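Local atomic coordinates of vacuolar aminopeptidase 1 (PDB entry 5JH9), a protein that removes N-terminal amino acids from peptides and proteins as a zinc-dependent vacuolar enzyme, and travels as the major cargo of the cytoplasm-to-vacuole targeting pathway. Residues Y183-T188 / A269-S274; K402-V407 / Y445-N450. The protein carries 1 engineered substitution. All blocks are in the same frame, centred on the assembly; numbering follows the deposited sequence.

Contact 1 of 2, residues Y183-T188 / A269-S274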
loop_
_atom_site.group_PDB
_atom_site.type_symbol
_atom_site.label_atom_id
_atom_site.label_comp_id
_atom_site.label_asym_id
_atom_site.label_seq_id
_atom_site.Cartn_x
_atom_site.Cartn_y
_atom_site.Cartn_z
ATOM N N TYR B 183 -25.353 51.249 11.252
ATOM C CA TYR B 183 -26.004 52.200 10.347
ATOM C C TYR B 183 -25.739 53.654 10.728
ATOM O O TYR B 183 -25.384 53.953 11.871
ATOM C CB TYR B 183 -27.520 51.942 10.276
ATOM C CG TYR B 183 -28.281 52.300 11.532
ATOM C CD1 TYR B 183 -28.386 51.397 12.590
ATOM C CD2 TYR B 183 -28.907 53.541 11.663
ATOM C CE1 TYR B 183 -29.087 51.723 13.746
ATOM C CE2 TYR B 183 -29.606 53.873 12.813
ATOM C CZ TYR B 183 -29.693 52.962 13.849
ATOM O OH TYR B 183 -30.389 53.298 14.984
ATOM N N LYS B 184 -25.924 54.538 9.748
ATOM C CA LYS B 184 -25.782 55.983 9.924
ATOM C C LYS B 184 -26.999 56.662 9.322
ATOM O O LYS B 184 -27.152 56.682 8.101
ATOM C CB LYS B 184 -24.507 56.482 9.234
ATOM C CG LYS B 184 -24.207 57.961 9.451
ATOM C CD LYS B 184 -23.190 58.494 8.456
ATOM C CE LYS B 184 -21.793 57.979 8.741
ATOM N NZ LYS B 184 -20.788 58.650 7.869
ATOM N N LYS B 185 -27.858 57.224 10.177
ATOM C CA LYS B 185 -29.052 57.935 9.714
ATOM C C LYS B 185 -28.677 59.106 8.810
ATOM O O LYS B 185 -27.685 59.795 9.063
ATOM C CB LYS B 185 -29.907 58.447 10.887
ATOM C CG LYS B 185 -30.775 57.388 11.554
ATOM C CD LYS B 185 -31.956 56.975 10.682
ATOM C CE LYS B 185 -32.906 56.042 11.416
ATOM N NZ LYS B 185 -33.874 55.392 10.485
ATOM N N LYS B 186 -29.475 59.311 7.761
ATOM C CA LYS B 186 -29.276 60.414 6.820
ATOM C C LYS B 186 -29.266 61.759 7.541
ATOM O O LYS B 186 -30.093 62.004 8.421
ATOM C CB LYS B 186 -30.378 60.433 5.760
ATOM C CG LYS B 186 -30.273 59.328 4.729
ATOM C CD LYS B 186 -31.226 59.594 3.578
ATOM C CE LYS B 186 -30.988 58.651 2.413
ATOM N NZ LYS B 186 -31.733 59.060 1.190
ATOM N N GLY B 187 -28.324 62.619 7.161
ATOM C CA GLY B 187 -28.152 63.920 7.797
ATOM C C GLY B 187 -27.613 63.872 9.217
ATOM O O GLY B 187 -27.899 64.767 10.013
ATOM N N THR B 188 -26.857 62.822 9.541
ATOM C CA THR B 188 -26.140 62.715 10.819
ATOM C C THR B 188 -24.766 62.106 10.570
ATOM O O THR B 188 -24.523 61.515 9.513
ATOM C CB THR B 188 -26.879 61.827 11.855
ATOM O OG1 THR B 188 -26.743 60.443 11.510
ATOM C CG2 THR B 188 -28.361 62.179 11.950
ATOM N N ALA B 269 -34.517 46.142 10.566
ATOM C CA ALA B 269 -33.929 47.182 11.428
ATOM C C ALA B 269 -34.699 48.507 11.433
ATOM O O ALA B 269 -34.491 49.329 12.321
ATOM C CB ALA B 269 -32.482 47.435 11.029
ATOM N N GLY B 270 -35.563 48.720 10.442
ATOM C CA GLY B 270 -36.306 49.966 10.306
ATOM C C GLY B 270 -35.432 51.116 9.835
ATOM O O GLY B 270 -35.587 52.240 10.308
ATOM N N VAL B 271 -34.516 50.828 8.909
ATOM C CA VAL B 271 -33.633 51.839 8.318
ATOM C C VAL B 271 -33.608 51.682 6.795
ATOM O O VAL B 271 -34.177 50.732 6.254
ATOM C CB VAL B 271 -32.190 51.777 8.894
ATOM C CG1 VAL B 271 -32.210 51.923 10.412
ATOM C CG2 VAL B 271 -31.469 50.497 8.485
ATOM N N GLU B 272 -32.963 52.628 6.118
ATOM C CA GLU B 272 -32.829 52.595 4.660
ATOM C C GLU B 272 -31.567 51.830 4.291
ATOM O O GLU B 272 -30.593 51.825 5.049
ATOM C CB GLU B 272 -32.740 54.011 4.076
ATOM C CG GLU B 272 -33.829 54.980 4.520
ATOM C CD GLU B 272 -35.234 54.552 4.134
ATOM O OE1 GLU B 272 -35.412 53.843 3.118
ATOM O OE2 GLU B 272 -36.177 54.948 4.853
ATOM N N VAL B 273 -31.589 51.209 3.112
ATOM C CA VAL B 273 -30.425 50.508 2.561
ATOM C C VAL B 273 -29.211 51.450 2.487
ATOM O O VAL B 273 -28.103 51.057 2.854
ATOM C CB VAL B 273 -30.734 49.899 1.165
ATOM C CG1 VAL B 273 -29.465 49.422 0.454
ATOM C CG2 VAL B 273 -31.732 48.752 1.285
ATOM N N SER B 274 -29.438 52.686 2.036
ATOM C CA SER B 274 -28.389 53.716 1.939
ATOM C C SER B 274 -27.679 54.003 3.271
ATOM O O SER B 274 -26.504 54.381 3.284
ATOM C CB SER B 274 -28.973 55.025 1.390
ATOM O OG SER B 274 -29.911 55.597 2.285
#
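The backbones of Lys-185 and Val-271 pass each other with CA atoms 7.8 Å apart, the directions of the two touching runs 73° apart, and side chains make the contact without a direct hydrogen bond. Each segment changes course here. Strand 175-184 runs out into a type II beta turn from Lys-185 to Thr-188, while helix 259-269 ends in a Schellman motif whose C-prime residue is Gly-270, with positive phi. The chain then leads into strand 276-285, the antiparallel neighbour of strand 175-184, and the contact lies at the surface where that pair of strands meets the helix end.

Val-271 is the centre of it. Its CG1 methyl sits over one face of the Tyr-183 ring, 4.0 Å from the centroid and 15° off the ring normal, a CH-pi contact; CG1 reaches there because it stands anti to the carbonyl carbon (chi1 -57°). The CG of Lys-185 lies at the edge of the same ring, in plane. From there the lysine chain turns back at chi2, which carries NZ to within 3.8 Å of Val-271 CG1 and 3.6 Å of Gly-270 O; its ion pair with Glu-275 is long and weak. The Lys-186 chain is extended beyond CG toward Asp-247. Its NZ makes a salt bridge with Asp-247 OD1, and the other oxygen of that carboxylate is hydrogen-bonded to Ser-274 OG, so one aspartate joins both segments. Ser-274 OG also lies against Lys-186 CE, at 3.2 Å.

Contact 2 of 2, residues K402-V407 / Y445-N450; sequences KNHFPV and YFQIKN
His-404 and Phe-405 run along the edge of strand 443-446, Phe-405 and Phe-446 with CA atoms 4.6 Å apart, and one direct backbone hydrogen bond, Gln-447 N to His-404 O (3.2 Å, 157°), ties the segments. The His-404 oxygen also accepts a hydrogen bond from water 1, which donates in turn to Gln-447 O, and a CA-H...O contact from Phe-446 CA at 3.2 Å. Water 2 bridges Tyr-445 N and Phe-405 O.

With CG anti to the carbonyl carbon (chi1 -61°), the His-404 ring runs alongside the Gln-447 side chain in the same direction, CD2 4.0 Å from Gln-447 CB, ring and amide planes 55° apart. ND1 donates to Lys-402 O (2.9 Å) almost in the ring plane, and NE2 is hydrogen-bonded to Val-145 N of a neighbouring subunit. Tyr-445 CB lies against His-404 CA (4.1 Å), and its OH is hydrogen-bonded to Glu-433. Pro-406 CD meets the edge of the Phe-446 ring, 4.2 Å from CD1; that ring also touches His-390, which probably binds substrate. The arrangement is a loop pinned, partly through water, onto the edge strand of the mixed sheet of the M18 aminopeptidase catalytic domain, at a subunit interface.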
loop_
_atom_site.group_PDB
_atom_site.type_symbol
_atom_site.label_atom_id
_atom_site.label_comp_id
_atom_site.label_asym_id
_atom_site.label_seq_id
_atom_site.Cartn_x
_atom_site.Cartn_y
_atom_site.Cartn_z
ATOM N N LYS B 402 -15.121 5.117 33.420
ATOM C CA LYS B 402 -15.909 4.554 34.519
ATOM C C LYS B 402 -15.692 5.346 35.813
ATOM O O LYS B 402 -14.556 5.730 36.139
ATOM C CB LYS B 402 -15.577 3.074 34.747
ATOM C CG LYS B 402 -16.478 2.414 35.788
ATOM C CD LYS B 402 -16.349 0.901 35.823
ATOM C CE LYS B 402 -17.228 0.322 36.924
ATOM N NZ LYS B 402 -17.106 -1.162 37.034
ATOM N N ASN B 403 -16.799 5.619 36.505
ATOM C CA ASN B 403 -16.834 6.437 37.726
ATOM C C ASN B 403 -16.511 7.925 37.551
ATOM O O ASN B 403 -16.398 8.640 38.548
ATOM C CB ASN B 403 -15.943 5.842 38.835
ATOM C CG ASN B 403 -16.283 4.400 39.153
ATOM O OD1 ASN B 403 -17.451 4.047 39.293
ATOM N ND2 ASN B 403 -15.261 3.560 39.281
ATOM N N HIS B 404 -16.390 8.393 36.308
ATOM C CA HIS B 404 -16.051 9.784 36.014
ATOM C C HIS B 404 -16.860 10.302 34.843
ATOM O O HIS B 404 -16.318 10.971 33.959
ATOM C CB HIS B 404 -14.575 9.927 35.657
ATOM C CG HIS B 404 -13.643 9.521 36.736
ATOM N ND1 HIS B 404 -13.346 8.206 37.006
ATOM C CD2 HIS B 404 -12.902 10.264 37.589
ATOM C CE1 HIS B 404 -12.475 8.153 37.994
ATOM N NE2 HIS B 404 -12.184 9.390 38.360
ATOM N N PHE B 405 -18.152 9.992 34.833
ATOM C CA PHE B 405 -19.080 10.628 33.912
ATOM C C PHE B 405 -20.354 11.025 34.651
ATOM O O PHE B 405 -20.723 10.374 35.632
ATOM C CB PHE B 405 -19.392 9.734 32.706
ATOM C CG PHE B 405 -19.952 8.378 33.055
ATOM C CD1 PHE B 405 -21.293 8.219 33.410
ATOM C CD2 PHE B 405 -19.153 7.241 32.969
ATOM C CE1 PHE B 405 -21.817 6.957 33.695
ATOM C CE2 PHE B 405 -19.669 5.982 33.253
ATOM C CZ PHE B 405 -21.002 5.839 33.622
ATOM N N PRO B 406 -21.022 12.097 34.186
ATOM C CA PRO B 406 -22.304 12.488 34.738
ATOM C C PRO B 406 -23.481 11.914 33.956
ATOM O O PRO B 406 -23.329 11.503 32.792
ATOM C CB PRO B 406 -22.270 13.997 34.589
ATOM C CG PRO B 406 -21.560 14.201 33.291
ATOM C CD PRO B 406 -20.559 13.083 33.192
ATOM N N VAL B 407 -24.637 11.909 34.608
ATOM C CA VAL B 407 -25.909 11.495 34.018
ATOM C C VAL B 407 -26.932 12.631 34.203
ATOM O O VAL B 407 -26.676 13.556 34.982
ATOM C CB VAL B 407 -26.410 10.161 34.621
ATOM C CG1 VAL B 407 -25.467 9.031 34.254
ATOM C CG2 VAL B 407 -26.561 10.235 36.128
ATOM N N TYR B 445 -18.844 13.827 38.522
ATOM C CA TYR B 445 -17.492 13.954 37.990
ATOM C C TYR B 445 -17.459 13.740 36.485
ATOM O O TYR B 445 -18.211 12.923 35.938
ATOM C CB TYR B 445 -16.565 12.917 38.632
ATOM C CG TYR B 445 -16.156 13.122 40.081
ATOM C CD1 TYR B 445 -16.424 14.306 40.785
ATOM C CD2 TYR B 445 -15.441 12.123 40.739
ATOM C CE1 TYR B 445 -16.018 14.460 42.107
ATOM C CE2 TYR B 445 -15.029 12.273 42.052
ATOM C CZ TYR B 445 -15.317 13.440 42.731
ATOM O OH TYR B 445 -14.892 13.566 44.030
ATOM N N PHE B 446 -16.585 14.498 35.822
ATOM C CA PHE B 446 -16.136 14.160 34.488
ATOM C C PHE B 446 -14.609 14.257 34.402
ATOM O O PHE B 446 -14.021 15.278 34.784
ATOM C CB PHE B 446 -16.777 15.041 33.414
ATOM C CG PHE B 446 -16.285 14.719 32.030
ATOM C CD1 PHE B 446 -16.835 13.661 31.314
ATOM C CD2 PHE B 446 -15.235 15.437 31.465
ATOM C CE1 PHE B 446 -16.360 13.337 30.046
ATOM C CE2 PHE B 446 -14.751 15.112 30.204
ATOM C CZ PHE B 446 -15.320 14.062 29.489
ATOM N N GLN B 447 -13.989 13.187 33.903
ATOM C CA GLN B 447 -12.574 13.179 33.523
ATOM C C GLN B 447 -12.441 12.267 32.295
ATOM O O GLN B 447 -13.207 11.319 32.155
ATOM C CB GLN B 447 -11.699 12.700 34.686
ATOM C CG GLN B 447 -10.214 12.529 34.362
ATOM C CD GLN B 447 -9.315 12.454 35.596
ATOM O OE1 GLN B 447 -9.625 13.013 36.638
ATOM N NE2 GLN B 447 -8.184 11.765 35.466
ATOM N N ILE B 448 -11.501 12.568 31.403
ATOM C CA ILE B 448 -11.295 11.725 30.205
ATOM C C ILE B 448 -10.608 10.407 30.548
ATOM O O ILE B 448 -9.949 10.299 31.573
ATOM C CB ILE B 448 -10.510 12.441 29.075
ATOM C CG1 ILE B 448 -9.086 12.850 29.507
ATOM C CG2 ILE B 448 -11.295 13.658 28.594
ATOM C CD1 ILE B 448 -8.150 13.097 28.335
ATOM N N LYS B 449 -10.780 9.406 29.689
ATOM C CA LYS B 449 -9.980 8.184 29.769
ATOM C C LYS B 449 -8.530 8.515 29.406
ATOM O O LYS B 449 -8.275 9.445 28.639
ATOM C CB LYS B 449 -10.534 7.102 28.837
ATOM C CG LYS B 449 -11.930 6.616 29.209
ATOM C CD LYS B 449 -12.462 5.594 28.210
ATOM C CE LYS B 449 -11.738 4.264 28.309
ATOM N NZ LYS B 449 -12.475 3.161 27.637
ATOM N N ASN B 450 -7.582 7.753 29.954
ATOM C CA ASN B 450 -6.148 7.981 29.679
ATOM C C ASN B 450 -5.779 7.880 28.189
ATOM O O ASN B 450 -4.830 8.520 27.751
ATOM C CB ASN B 450 -5.259 7.011 30.474
ATOM C CG ASN B 450 -5.387 7.172 31.986
ATOM O OD1 ASN B 450 -5.918 8.159 32.487
ATOM N ND2 ASN B 450 -4.891 6.186 32.717
HETATM O O HOH W 1 -15.699 10.239 31.130
HETATM O O HOH W 2 -20.067 11.329 38.319
#

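How the contacts relate
Contacts 1 and 2 follow one another along the chain and lie on opposite sides of its centre, their own centres 53 Å apart and their nearest atoms about 41 Å. Contact 1 belongs to the antiparallel sheet, away from the zinc site and the substrate-binding residues; contact 2 lies along the edge of the mixed sheet, where the Phe-446 side chain is about 11 Å from a bound zinc ion and about 10 Å from that of Asp-387. Both meet neighbouring subunits of the dodecamer. Lys-184, within segment 183-188, makes a salt bridge with Glu-434 of a second subunit, on the copy of the helix whose Glu-433 holds the Tyr-445 hydroxyl at contact 2.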